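Local structure of phosphotriesterase family protein (Listeria monocytogenes serotype 4b str. H7858, 3PNZ) at residues A[161-164]-A[165-168]; A[246-249]-A[250-253]; A[298-301]-A[302-306]; A[307-310]-A[311-314]. The protein probably hydrolyses phosphorylated sugar lactones, using two zinc ions bound in an amidohydrolase-fold (TIM-barrel) active site. All blocks are in the same frame, centred on the assembly; numbering follows the deposited sequence.

Contact 1 (A[161-164]-A[165-168]); sequences MITP and LEEK
Glu166 OE1 takes the backbone N-H of Thr163 in a nearly straight bond, 2.9 Å from OE1 to Thr163 N, and a weak bond from Gly158 N adds to the grip. The Thr163 N-H meets OE1 from above the carboxylate plane, 44° out of it. The bond is reciprocated: Thr163 OG1 accepts the N-H of Glu166 at 3.1 Å (OG1 to Glu166 N), and this mutual pair is a capping box, with Thr163 as the N-cap of helix 164-180. Rotation about the CA-CB bond (chi1 67°) sets OG1 between the threonine's own backbone N and its carbonyl carbon, facing the first turn. There it also lies 3.2 Å from Glu166 CG, and the two side chains cross at a slant. Behind the box the helix starts regularly, with Glu167 N bonded to Thr163 O and Lys168 N to Pro164 O. Ile162 CG2 adds an apolar touch, 4.1 Å from Glu167 CB, and its side chain also touches Glu196 and Ile200 of helix 194-203. Glu166 OE2 reaches Ser98 OG, Glu167 pairs with Arg171, and Lys168 NZ bonds to carbonyls of Ile123 and Thr126. Glu166 is buried, its two oxygens met by Thr163 N, Ser98 OG and, weakly, Gly158 N; these partners, near the positive end of the helix dipole, would probably stabilise its carboxylate as an anion.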
ATOM      1  N   MET A 161     -18.729   4.953   1.247  0.52 16.35           N
ATOM      2  CA  MET A 161     -19.504   3.956   0.503  0.52 17.35           C
ATOM      3  C   MET A 161     -18.755   2.619   0.424  0.52 18.12           C
ATOM      4  O   MET A 161     -17.531   2.607   0.282  0.52 18.43           O
ATOM      5  CB  MET A 161     -19.751   4.448  -0.933  0.52 18.05           C
ATOM      6  CG  MET A 161     -20.657   5.682  -1.083  0.52 17.12           C
ATOM      7  SD  MET A 161     -20.763   6.298  -2.786  0.52 17.97           S
ATOM      8  CE  MET A 161     -19.190   7.136  -2.967  0.52 17.60           C
ATOM      9  N   ILE A 162     -19.482   1.505   0.519  1.00 18.66           N
ATOM     10  CA  ILE A 162     -18.966   0.227   0.042  1.00 16.50           C
ATOM     11  C   ILE A 162     -20.037  -0.255  -0.927  1.00 18.19           C
ATOM     12  O   ILE A 162     -21.125  -0.648  -0.513  1.00 20.52           O
ATOM     13  CB  ILE A 162     -18.730  -0.795   1.155  1.00 17.84           C
ATOM     14  CG1 ILE A 162     -17.682  -0.272   2.140  1.00 17.43           C
ATOM     15  CG2 ILE A 162     -18.259  -2.138   0.548  1.00 19.05           C
ATOM     16  CD1 ILE A 162     -17.266  -1.310   3.186  1.00 18.52           C
ATOM     17  N   THR A 163     -19.749  -0.166  -2.217  1.00 18.30           N
ATOM     18  CA  THR A 163     -20.715  -0.574  -3.231  1.00 20.12           C
ATOM     19  C   THR A 163     -20.778  -2.096  -3.310  1.00 22.01           C
ATOM     20  O   THR A 163     -19.883  -2.786  -2.812  1.00 20.21           O
ATOM     21  CB  THR A 163     -20.340  -0.029  -4.609  1.00 21.61           C
ATOM     22  OG1 THR A 163     -19.124  -0.650  -5.056  1.00 20.29           O
ATOM     23  CG2 THR A 163     -20.147   1.488  -4.555  1.00 21.08           C
ATOM     24  N   PRO A 164     -21.850  -2.629  -3.918  1.00 20.62           N
ATOM     25  CA  PRO A 164     -21.924  -4.076  -4.136  1.00 20.80           C
ATOM     26  C   PRO A 164     -20.693  -4.647  -4.839  1.00 21.00           C
ATOM     27  O   PRO A 164     -20.200  -5.687  -4.409  1.00 22.06           O
ATOM     28  CB  PRO A 164     -23.182  -4.232  -4.997  1.00 22.09           C
ATOM     29  CG  PRO A 164     -24.072  -3.110  -4.524  1.00 22.32           C
ATOM     30  CD  PRO A 164     -23.118  -1.954  -4.261  1.00 21.10           C
ATOM     31  N   LEU A 165     -20.189  -3.989  -5.879  1.00 19.36           N
ATOM     32  CA  LEU A 165     -19.032  -4.528  -6.596  1.00 21.90           C
ATOM     33  C   LEU A 165     -17.779  -4.442  -5.736  1.00 22.83           C
ATOM     34  O   LEU A 165     -16.934  -5.335  -5.766  1.00 22.21           O
ATOM     35  CB  LEU A 165     -18.801  -3.812  -7.926  1.00 27.16           C
ATOM     36  CG  LEU A 165     -19.658  -4.268  -9.109  1.00 32.80           C
ATOM     37  CD1 LEU A 165     -19.283  -3.486 -10.360  1.00 33.06           C
ATOM     38  CD2 LEU A 165     -19.493  -5.763  -9.347  1.00 29.70           C
ATOM     39  N   GLU A 166     -17.657  -3.362  -4.968  1.00 19.69           N
ATOM     40  CA  GLU A 166     -16.511  -3.236  -4.076  1.00 20.89           C
ATOM     41  C   GLU A 166     -16.538  -4.366  -3.062  1.00 21.07           C
ATOM     42  O   GLU A 166     -15.515  -4.993  -2.791  1.00 19.35           O
ATOM     43  CB  GLU A 166     -16.496  -1.878  -3.368  1.00 21.53           C
ATOM     44  CG  GLU A 166     -15.988  -0.740  -4.253  1.00 20.96           C
ATOM     45  CD  GLU A 166     -16.351   0.647  -3.728  1.00 20.05           C
ATOM     46  OE1 GLU A 166     -17.032   0.755  -2.690  1.00 20.30           O
ATOM     47  OE2 GLU A 166     -15.946   1.636  -4.367  1.00 23.27           O
ATOM     48  N   GLU A 167     -17.712  -4.622  -2.500  1.00 19.08           N
ATOM     49  CA  GLU A 167     -17.884  -5.692  -1.530  1.00 18.36           C
ATOM     50  C   GLU A 167     -17.492  -7.048  -2.112  1.00 22.08           C
ATOM     51  O   GLU A 167     -16.859  -7.869  -1.440  1.00 19.02           O
ATOM     52  CB  GLU A 167     -19.336  -5.744  -1.049  1.00 20.51           C
ATOM     53  CG  GLU A 167     -19.619  -6.888  -0.102  1.00 20.20           C
ATOM     54  CD  GLU A 167     -21.063  -6.926   0.344  1.00 26.99           C
ATOM     55  OE1 GLU A 167     -21.718  -5.862   0.319  1.00 33.55           O
ATOM     56  OE2 GLU A 167     -21.544  -8.013   0.713  1.00 29.72           O
ATOM     57  N   LYS A 168     -17.905  -7.279  -3.352  1.00 19.08           N
ATOM     58  CA  LYS A 168     -17.512  -8.479  -4.088  1.00 21.21           C
ATOM     59  C   LYS A 168     -15.990  -8.635  -4.108  1.00 19.84           C
ATOM     60  O   LYS A 168     -15.471  -9.733  -3.848  1.00 19.48           O
ATOM     61  CB  LYS A 168     -18.061  -8.416  -5.514  1.00 21.82           C
ATOM     62  CG  LYS A 168     -17.779  -9.647  -6.380  1.00 23.39           C
ATOM     63  CD  LYS A 168     -18.240  -9.371  -7.822  1.00 26.02           C
ATOM     64  CE  LYS A 168     -18.550 -10.648  -8.590  1.00 28.29           C
ATOM     65  NZ  LYS A 168     -19.111 -10.335  -9.935  1.00 27.49           N
TER

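Contact 2 (A[246-249]-A[250-253]); sequences APES and ARIA
Arg251 runs from CB back across the start of its own helix to Glu248. Its CB lies 3.7 Å from Glu248 O and equally far from Glu248 OE1, and CD passes the same carboxylate oxygen. A bend at CG-CD (chi3 -73°) turns the guanidinium back along the chain. NE donates to Glu248 OE1 at 3.0 Å and NH2 to Glu248 OE2 at 2.9 Å, a side-on, two-nitrogen salt bridge with one bond to each oxygen. Both oxygens lie close to the guanidinium plane, yet each is met from above the carboxylate plane, because the two flat groups are turned 52° apart. Glu248 comes to this meeting by its own bend, chi2 55°. Further out, NH2 makes a weak bond to Ala246 O, and NH1 stands 3.7 Å from Ala246 CB and bonds to Lys242 O. Pro247 O lies over one guanidinium face, offset toward the rim, while it accepts Ala250 N at 3.0 Å. Ala250 CB packs against Pro247 CG, and the Ile252 and Glu248 side chains cross at about a right angle, Ile252 CD1 resting 4.0 Å from Glu248 CG. Glu248 OE2 also accepts Ala241 N, which ties the first turn of helix 248-260 to the loop after strand 234-237 within a beta-alpha-beta unit. With both ions buried, the pair probably offsets much of the cost of desolvating each charge, and backbone partners help to fix both planes.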
ATOM      1  N   ALA A 246      -3.465  17.943   5.561  1.00 20.58           N
ATOM      2  CA  ALA A 246      -3.289  18.304   6.966  1.00 20.28           C
ATOM      3  C   ALA A 246      -1.861  18.758   7.193  1.00 18.02           C
ATOM      4  O   ALA A 246      -0.965  18.339   6.472  1.00 18.10           O
ATOM      5  CB  ALA A 246      -3.603  17.109   7.865  1.00 20.85           C
ATOM      6  N   PRO A 247      -1.637  19.612   8.205  1.00 18.01           N
ATOM      7  CA  PRO A 247      -0.253  19.951   8.563  1.00 16.35           C
ATOM      8  C   PRO A 247       0.405  18.731   9.184  1.00 18.36           C
ATOM      9  O   PRO A 247      -0.289  17.873   9.739  1.00 19.10           O
ATOM     10  CB  PRO A 247      -0.418  21.051   9.614  1.00 20.00           C
ATOM     11  CG  PRO A 247      -1.789  20.834  10.182  1.00 22.84           C
ATOM     12  CD  PRO A 247      -2.620  20.314   9.050  1.00 21.10           C
ATOM     13  N   GLU A 248       1.721  18.651   9.091  1.00 15.94           N
ATOM     14  CA  GLU A 248       2.424  17.489   9.612  1.00 18.60           C
ATOM     15  C   GLU A 248       2.158  17.288  11.097  1.00 18.42           C
ATOM     16  O   GLU A 248       2.045  16.156  11.568  1.00 18.73           O
ATOM     17  CB  GLU A 248       3.928  17.609   9.362  1.00 18.81           C
ATOM     18  CG  GLU A 248       4.608  16.261   9.379  1.00 20.13           C
ATOM     19  CD  GLU A 248       3.960  15.306   8.397  1.00 21.72           C
ATOM     20  OE1 GLU A 248       3.499  14.227   8.831  1.00 22.97           O
ATOM     21  OE2 GLU A 248       3.893  15.649   7.196  1.00 23.24           O
ATOM     22  N   SER A 249       2.085  18.388  11.839  1.00 18.37           N
ATOM     23  CA  SER A 249       1.773  18.331  13.259  1.00 18.22           C
ATOM     24  C   SER A 249       0.504  17.539  13.562  1.00 18.36           C
ATOM     25  O   SER A 249       0.415  16.875  14.594  1.00 18.88           O
ATOM     26  CB  SER A 249       1.637  19.746  13.828  1.00 18.64           C
ATOM     27  OG  SER A 249       0.799  20.533  12.994  1.00 18.45           O
ATOM     28  N   ALA A 250      -0.489  17.628  12.680  1.00 17.95           N
ATOM     29  CA  ALA A 250      -1.754  16.930  12.902  1.00 17.58           C
ATOM     30  C   ALA A 250      -1.593  15.421  12.733  1.00 17.80           C
ATOM     31  O   ALA A 250      -2.147  14.639  13.514  1.00 17.27           O
ATOM     32  CB  ALA A 250      -2.840  17.461  11.972  1.00 17.74           C
ATOM     33  N   ARG A 251      -0.842  15.009  11.716  1.00 16.17           N
ATOM     34  CA  ARG A 251      -0.560  13.583  11.550  1.00 16.39           C
ATOM     35  C   ARG A 251       0.229  13.063  12.751  1.00 19.27           C
ATOM     36  O   ARG A 251      -0.087  12.009  13.320  1.00 18.19           O
ATOM     37  CB  ARG A 251       0.180  13.309  10.233  1.00 18.39           C
ATOM     38  CG  ARG A 251      -0.726  13.348   8.992  1.00 19.63           C
ATOM     39  CD  ARG A 251       0.053  13.121   7.697  1.00 19.04           C
ATOM     40  NE  ARG A 251       0.851  14.299   7.359  1.00 21.83           N
ATOM     41  CZ  ARG A 251       0.394  15.321   6.642  1.00 20.83           C
ATOM     42  NH1 ARG A 251      -0.850  15.304   6.166  1.00 19.80           N
ATOM     43  NH2 ARG A 251       1.183  16.357   6.395  1.00 21.23           N
ATOM     44  N   ILE A 252       1.239  13.821  13.161  1.00 17.13           N
ATOM     45  CA  ILE A 252       2.098  13.383  14.252  1.00 16.90           C
ATOM     46  C   ILE A 252       1.305  13.289  15.561  1.00 20.07           C
ATOM     47  O   ILE A 252       1.471  12.336  16.333  1.00 18.05           O
ATOM     48  CB  ILE A 252       3.342  14.293  14.376  1.00 17.45           C
ATOM     49  CG1 ILE A 252       4.302  13.999  13.217  1.00 17.85           C
ATOM     50  CG2 ILE A 252       4.023  14.111  15.730  1.00 18.66           C
ATOM     51  CD1 ILE A 252       5.477  14.958  13.111  1.00 18.40           C
ATOM     52  N   ALA A 253       0.422  14.253  15.800  1.00 16.98           N
ATOM     53  CA  ALA A 253      -0.433  14.215  16.990  1.00 17.81           C
ATOM     54  C   ALA A 253      -1.309  12.953  17.022  1.00 18.66           C
ATOM     55  O   ALA A 253      -1.509  12.346  18.082  1.00 19.96           O
ATOM     56  CB  ALA A 253      -1.294  15.471  17.081  1.00 19.90           C
TER

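Contact 3 (A[298-301]-A[302-306]); sequences RFID and EANEK
Arg298 and Glu302 lie side by side one helical turn apart, pointing the same way, their guanidinium and carboxylate planes only 30° from each other. Both of the arginine nitrogens engaged, NE and NH1, converge on a single oxygen: OE1 of Glu302 is 3.0 Å from Arg298 NE and 2.8 Å from Arg298 NH1. It sits close to the guanidinium plane at its edge, met by NE nearly along the C-O axis and by NH1 on the syn side. With CG of Glu302 anti to its backbone N (chi1 -173°) and the chain extended beyond it, the carboxylate lies between two basic partners; its OE2 uses the anti lone pair to take Lys306 NZ at 2.9 Å. The result is a salt-bridge network of i, i+4 pairs, Arg298-Glu302-Lys306, running along one side of helix 289-305 to its C-terminal end, a familiar way of combining charges along an alpha-helix. The side chains of Arg298 and Glu302 touch Ile252 of helix 248-260. Elsewhere round the helix Phe299 lays one ring face over the methyl of Ala303, a CH-pi contact with Ala303 CB 4.3 Å from the Phe299 ring centroid; the ring also meets those of Trp295 and Phe317. On the exposed side Asp301 and Glu305 slant past each other with their carboxylate planes 68° apart. Their like charges come close, Asp301 OD1 to Glu305 OE2 being 3.3 Å, a proximity that would probably be costly but for solvent. Beneath these side chains Ala303 N is bonded to Phe299 O and Glu305 N to Asp301 O.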
ATOM      1  N   ARG A 298      12.521  15.004  12.549  1.00 20.76           N
ATOM      2  CA  ARG A 298      11.528  15.868  13.182  1.00 21.62           C
ATOM      3  C   ARG A 298      10.645  15.080  14.132  1.00 21.33           C
ATOM      4  O   ARG A 298      10.381  15.517  15.255  1.00 22.08           O
ATOM      5  CB  ARG A 298      10.665  16.586  12.151  1.00 20.85           C
ATOM      6  CG  ARG A 298       9.623  17.466  12.829  1.00 24.80           C
ATOM      7  CD  ARG A 298       8.334  17.482  12.081  1.00 26.97           C
ATOM      8  NE  ARG A 298       7.216  17.826  12.955  1.00 24.20           N
ATOM      9  CZ  ARG A 298       6.287  18.722  12.653  1.00 19.82           C
ATOM     10  NH1 ARG A 298       5.293  18.961  13.503  1.00 19.57           N
ATOM     11  NH2 ARG A 298       6.364  19.382  11.504  1.00 21.24           N
ATOM     12  N   PHE A 299      10.180  13.912  13.689  1.00 20.18           N
ATOM     13  CA  PHE A 299       9.339  13.092  14.549  1.00 20.82           C
ATOM     14  C   PHE A 299      10.058  12.703  15.835  1.00 24.13           C
ATOM     15  O   PHE A 299       9.488  12.776  16.926  1.00 22.33           O
ATOM     16  CB  PHE A 299       8.844  11.828  13.844  1.00 19.79           C
ATOM     17  CG  PHE A 299       8.050  10.938  14.750  1.00 21.69           C
ATOM     18  CD1 PHE A 299       6.702  11.184  14.968  1.00 20.11           C
ATOM     19  CD2 PHE A 299       8.661   9.902  15.442  1.00 22.65           C
ATOM     20  CE1 PHE A 299       5.967  10.382  15.833  1.00 21.63           C
ATOM     21  CE2 PHE A 299       7.930   9.106  16.307  1.00 25.35           C
ATOM     22  CZ  PHE A 299       6.586   9.347  16.501  1.00 21.16           C
ATOM     23  N   ILE A 300      11.306  12.272  15.702  1.00 21.44           N
ATOM     24  CA  ILE A 300      12.090  11.902  16.869  1.00 23.58           C
ATOM     25  C   ILE A 300      12.164  13.069  17.846  1.00 24.07           C
ATOM     26  O   ILE A 300      11.889  12.911  19.037  1.00 24.43           O
ATOM     27  CB  ILE A 300      13.498  11.427  16.472  1.00 24.83           C
ATOM     28  CG1 ILE A 300      13.403  10.108  15.703  1.00 24.59           C
ATOM     29  CG2 ILE A 300      14.372  11.260  17.708  1.00 27.85           C
ATOM     30  CD1 ILE A 300      14.730   9.630  15.127  1.00 26.43           C
ATOM     31  N   ASP A 301      12.498  14.246  17.326  1.00 22.69           N
ATOM     32  CA  ASP A 301      12.655  15.432  18.161  1.00 25.53           C
ATOM     33  C   ASP A 301      11.343  15.806  18.832  1.00 28.02           C
ATOM     34  O   ASP A 301      11.291  16.008  20.044  1.00 26.46           O
ATOM     35  CB  ASP A 301      13.181  16.605  17.336  1.00 25.82           C
ATOM     36  CG  ASP A 301      13.589  17.782  18.200  1.00 33.76           C
ATOM     37  OD1 ASP A 301      13.212  18.928  17.874  1.00 31.10           O
ATOM     38  OD2 ASP A 301      14.284  17.552  19.214  1.00 35.41           O
ATOM     39  N   GLU A 302      10.273  15.874  18.044  1.00 23.13           N
ATOM     40  CA  GLU A 302       8.978  16.264  18.582  1.00 27.05           C
ATOM     41  C   GLU A 302       8.454  15.231  19.584  1.00 24.28           C
ATOM     42  O   GLU A 302       7.960  15.593  20.655  1.00 27.80           O
ATOM     43  CB  GLU A 302       7.965  16.520  17.455  1.00 24.36           C
ATOM     44  CG  GLU A 302       6.649  17.080  17.953  1.00 27.29           C
ATOM     45  CD  GLU A 302       5.691  17.480  16.839  1.00 27.35           C
ATOM     46  OE1 GLU A 302       6.043  17.360  15.646  1.00 22.60           O
ATOM     47  OE2 GLU A 302       4.568  17.910  17.171  1.00 31.68           O
ATOM     48  N   ALA A 303       8.566  13.946  19.252  1.00 22.50           N
ATOM     49  CA  ALA A 303       8.135  12.900  20.176  1.00 22.37           C
ATOM     50  C   ALA A 303       8.921  12.959  21.487  1.00 28.16           C
ATOM     51  O   ALA A 303       8.343  12.839  22.571  1.00 26.69           O
ATOM     52  CB  ALA A 303       8.282  11.521  19.543  1.00 25.20           C
ATOM     53  N   ASN A 304      10.237  13.131  21.373  1.00 27.27           N
ATOM     54  CA  ASN A 304      11.098  13.265  22.546  1.00 29.16           C
ATOM     55  C   ASN A 304      10.650  14.454  23.395  1.00 29.41           C
ATOM     56  O   ASN A 304      10.550  14.355  24.613  1.00 28.51           O
ATOM     57  CB  ASN A 304      12.560  13.453  22.135  1.00 28.59           C
ATOM     58  CG  ASN A 304      13.225  12.165  21.667  1.00 29.82           C
ATOM     59  OD1 ASN A 304      12.717  11.062  21.881  1.00 27.53           O
ATOM     60  ND2 ASN A 304      14.386  12.305  21.037  1.00 29.90           N
ATOM     61  N   GLU A 305      10.371  15.579  22.740  1.00 28.94           N
ATOM     62  CA  GLU A 305       9.930  16.778  23.450  1.00 30.91           C
ATOM     63  C   GLU A 305       8.630  16.517  24.209  1.00 32.43           C
ATOM     64  O   GLU A 305       8.423  17.038  25.306  1.00 32.55           O
ATOM     65  CB  GLU A 305       9.768  17.966  22.486  1.00 35.22           C
ATOM     66  CG  GLU A 305      11.093  18.554  21.987  1.00 38.82           C
ATOM     67  CD  GLU A 305      10.929  19.718  21.004  1.00 44.78           C
ATOM     68  OE1 GLU A 305       9.777  20.072  20.644  1.00 43.40           O
ATOM     69  OE2 GLU A 305      11.971  20.277  20.584  1.00 43.29           O
ATOM     70  N   LYS A 306       7.755  15.701  23.628  1.00 31.35           N
ATOM     71  CA  LYS A 306       6.466  15.419  24.254  1.00 29.11           C
ATOM     72  C   LYS A 306       6.505  14.235  25.220  1.00 30.29           C
ATOM     73  O   LYS A 306       5.467  13.803  25.722  1.00 30.83           O
ATOM     74  CB  LYS A 306       5.382  15.205  23.195  1.00 31.64           C
ATOM     75  CG  LYS A 306       5.185  16.395  22.262  1.00 32.44           C
ATOM     76  CD  LYS A 306       3.718  16.584  21.932  1.00 40.94           C
ATOM     77  CE  LYS A 306       3.493  16.879  20.455  1.00 41.73           C
ATOM     78  NZ  LYS A 306       3.953  18.231  20.036  1.00 37.78           N
TER

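Contact 4 (A[307-310]-A[311-314]); sequences GFDG and EKLV
Turning CG of Asp309 anti to its own backbone N (chi1 -171°) swings the carboxylate over the opening turn of helix 310-325, where OD1 accepts Lys312 N at 3.2 Å. This is an N-cap bond, and Asp309 is the residue that ends the link from helix 289-305. That link itself begins with a Schellman motif, in which Gly307, at positive phi, is the C-prime residue. The capping N-H comes from well above the carboxylate plane, 61° out of it. The same carboxylate leans on the aliphatic start of Lys312, CG of Asp309 being 3.4 Å from Lys312 CB, and the two side chains cross at about a right angle. Being beside the helix's positive end would probably favour the charged form of Asp309. On the inner side Phe308 CB touches Leu313 CD1 at 3.9 Å; the phenylalanine reaches on to Leu256 and Val259 of helix 248-260, and Leu313 shares Val259. Glu311, bent at chi2, brings OE1 to 3.6 Å from Asp309 OD1, a nearness of like charges. The backbone turn closes with Leu313 N bonded to Asp309 O and, at 3.0 Å, Val314 N to Gly310 O.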
ATOM      1  N   GLY A 307       7.696  13.705  25.475  1.00 30.19           N
ATOM      2  CA  GLY A 307       7.851  12.683  26.497  1.00 30.33           C
ATOM      3  C   GLY A 307       7.856  11.244  26.008  1.00 34.85           C
ATOM      4  O   GLY A 307       7.865  10.308  26.809  1.00 32.75           O
ATOM      5  N   PHE A 308       7.861  11.053  24.694  1.00 28.85           N
ATOM      6  CA  PHE A 308       7.887   9.700  24.147  1.00 30.49           C
ATOM      7  C   PHE A 308       9.326   9.263  23.852  1.00 30.68           C
ATOM      8  O   PHE A 308      10.260  10.056  23.960  1.00 30.82           O
ATOM      9  CB  PHE A 308       7.024   9.615  22.877  1.00 28.37           C
ATOM     10  CG  PHE A 308       5.565   9.945  23.098  1.00 26.23           C
ATOM     11  CD1 PHE A 308       4.646   8.942  23.393  1.00 27.62           C
ATOM     12  CD2 PHE A 308       5.106  11.253  22.985  1.00 28.47           C
ATOM     13  CE1 PHE A 308       3.296   9.244  23.592  1.00 25.90           C
ATOM     14  CE2 PHE A 308       3.763  11.561  23.179  1.00 26.91           C
ATOM     15  CZ  PHE A 308       2.856  10.552  23.478  1.00 27.51           C
ATOM     16  N   ASP A 309       9.500   7.997  23.491  1.00 27.64           N
ATOM     17  CA  ASP A 309      10.800   7.490  23.066  1.00 29.97           C
ATOM     18  C   ASP A 309      10.847   7.519  21.543  1.00 25.87           C
ATOM     19  O   ASP A 309      10.530   6.531  20.882  1.00 24.26           O
ATOM     20  CB  ASP A 309      10.998   6.062  23.587  1.00 28.65           C
ATOM     21  CG  ASP A 309      12.415   5.540  23.375  1.00 30.85           C
ATOM     22  OD1 ASP A 309      13.116   6.019  22.458  1.00 28.89           O
ATOM     23  OD2 ASP A 309      12.819   4.620  24.124  1.00 32.92           O
ATOM     24  N   GLY A 310      11.228   8.665  20.992  1.00 23.93           N
ATOM     25  CA  GLY A 310      11.154   8.897  19.558  1.00 25.50           C
ATOM     26  C   GLY A 310      11.913   7.886  18.720  1.00 24.37           C
ATOM     27  O   GLY A 310      11.420   7.396  17.701  1.00 22.55           O
ATOM     28  N   GLU A 311      13.127   7.566  19.149  1.00 25.02           N
ATOM     29  CA  GLU A 311      13.960   6.635  18.402  1.00 24.94           C
ATOM     30  C   GLU A 311      13.348   5.236  18.384  1.00 22.44           C
ATOM     31  O   GLU A 311      13.352   4.561  17.353  1.00 23.98           O
ATOM     32  CB  GLU A 311      15.378   6.603  18.988  1.00 29.54           C
ATOM     33  CG  GLU A 311      16.114   7.939  18.886  1.00 32.89           C
ATOM     34  CD  GLU A 311      15.825   8.900  20.052  1.00 39.52           C
ATOM     35  OE1 GLU A 311      14.816   8.718  20.781  1.00 37.47           O
ATOM     36  OE2 GLU A 311      16.621   9.853  20.234  1.00 47.69           O
ATOM     37  N   LYS A 312      12.817   4.809  19.523  1.00 22.52           N
ATOM     38  CA  LYS A 312      12.185   3.497  19.618  1.00 24.64           C
ATOM     39  C   LYS A 312      10.955   3.427  18.714  1.00 23.37           C
ATOM     40  O   LYS A 312      10.718   2.419  18.044  1.00 21.02           O
ATOM     41  CB  LYS A 312      11.765   3.198  21.057  1.00 25.47           C
ATOM     42  CG  LYS A 312      11.132   1.826  21.237  1.00 31.87           C
ATOM     43  CD  LYS A 312      10.649   1.610  22.663  1.00 34.68           C
ATOM     44  CE  LYS A 312      10.098   0.200  22.849  1.00 41.26           C
ATOM     45  NZ  LYS A 312       9.607  -0.049  24.240  1.00 48.82           N
ATOM     46  N   LEU A 313      10.174   4.502  18.705  1.00 23.57           N
ATOM     47  CA  LEU A 313       8.963   4.550  17.887  1.00 20.00           C
ATOM     48  C   LEU A 313       9.300   4.486  16.401  1.00 21.75           C
ATOM     49  O   LEU A 313       8.632   3.793  15.644  1.00 21.21           O
ATOM     50  CB  LEU A 313       8.149   5.810  18.206  1.00 20.53           C
ATOM     51  CG  LEU A 313       7.511   5.765  19.594  1.00 19.62           C
ATOM     52  CD1 LEU A 313       6.874   7.107  19.928  1.00 23.62           C
ATOM     53  CD2 LEU A 313       6.488   4.634  19.693  1.00 22.71           C
ATOM     54  N   VAL A 314      10.332   5.214  15.982  1.00 20.24           N
ATOM     55  CA  VAL A 314      10.755   5.160  14.589  1.00 21.29           C
ATOM     56  C   VAL A 314      11.176   3.743  14.205  1.00 20.64           C
ATOM     57  O   VAL A 314      10.859   3.259  13.118  1.00 19.79           O
ATOM     58  CB  VAL A 314      11.880   6.168  14.286  1.00 23.13           C
ATOM     59  CG1 VAL A 314      12.569   5.819  12.966  1.00 23.48           C
ATOM     60  CG2 VAL A 314      11.307   7.592  14.259  1.00 21.60           C
TER

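In the fold
Three of the contacts, each partly buried, cluster on one side of the barrel, while contact 1, a surface contact with one buried residue, Glu166, stands apart, its centre about 31 Å from that of contact 2. Contacts 2 and 3 meet where Ile252 packs against Arg298 and Glu302, joining helix 248-260 to helix 289-305. Contact 4 follows contact 3 directly, and Ile300 meets Val314 between their helices. Contacts 1, 2 and 4 all begin helices, but side-chain caps serve the first and last, whereas contact 2 has Pro247 at its N-cap and a buried Glu248-Arg251 salt bridge over its first turn. Unlike that pair, the Arg298-Glu302-Lys306 charges of contact 3 are partly exposed or exposed.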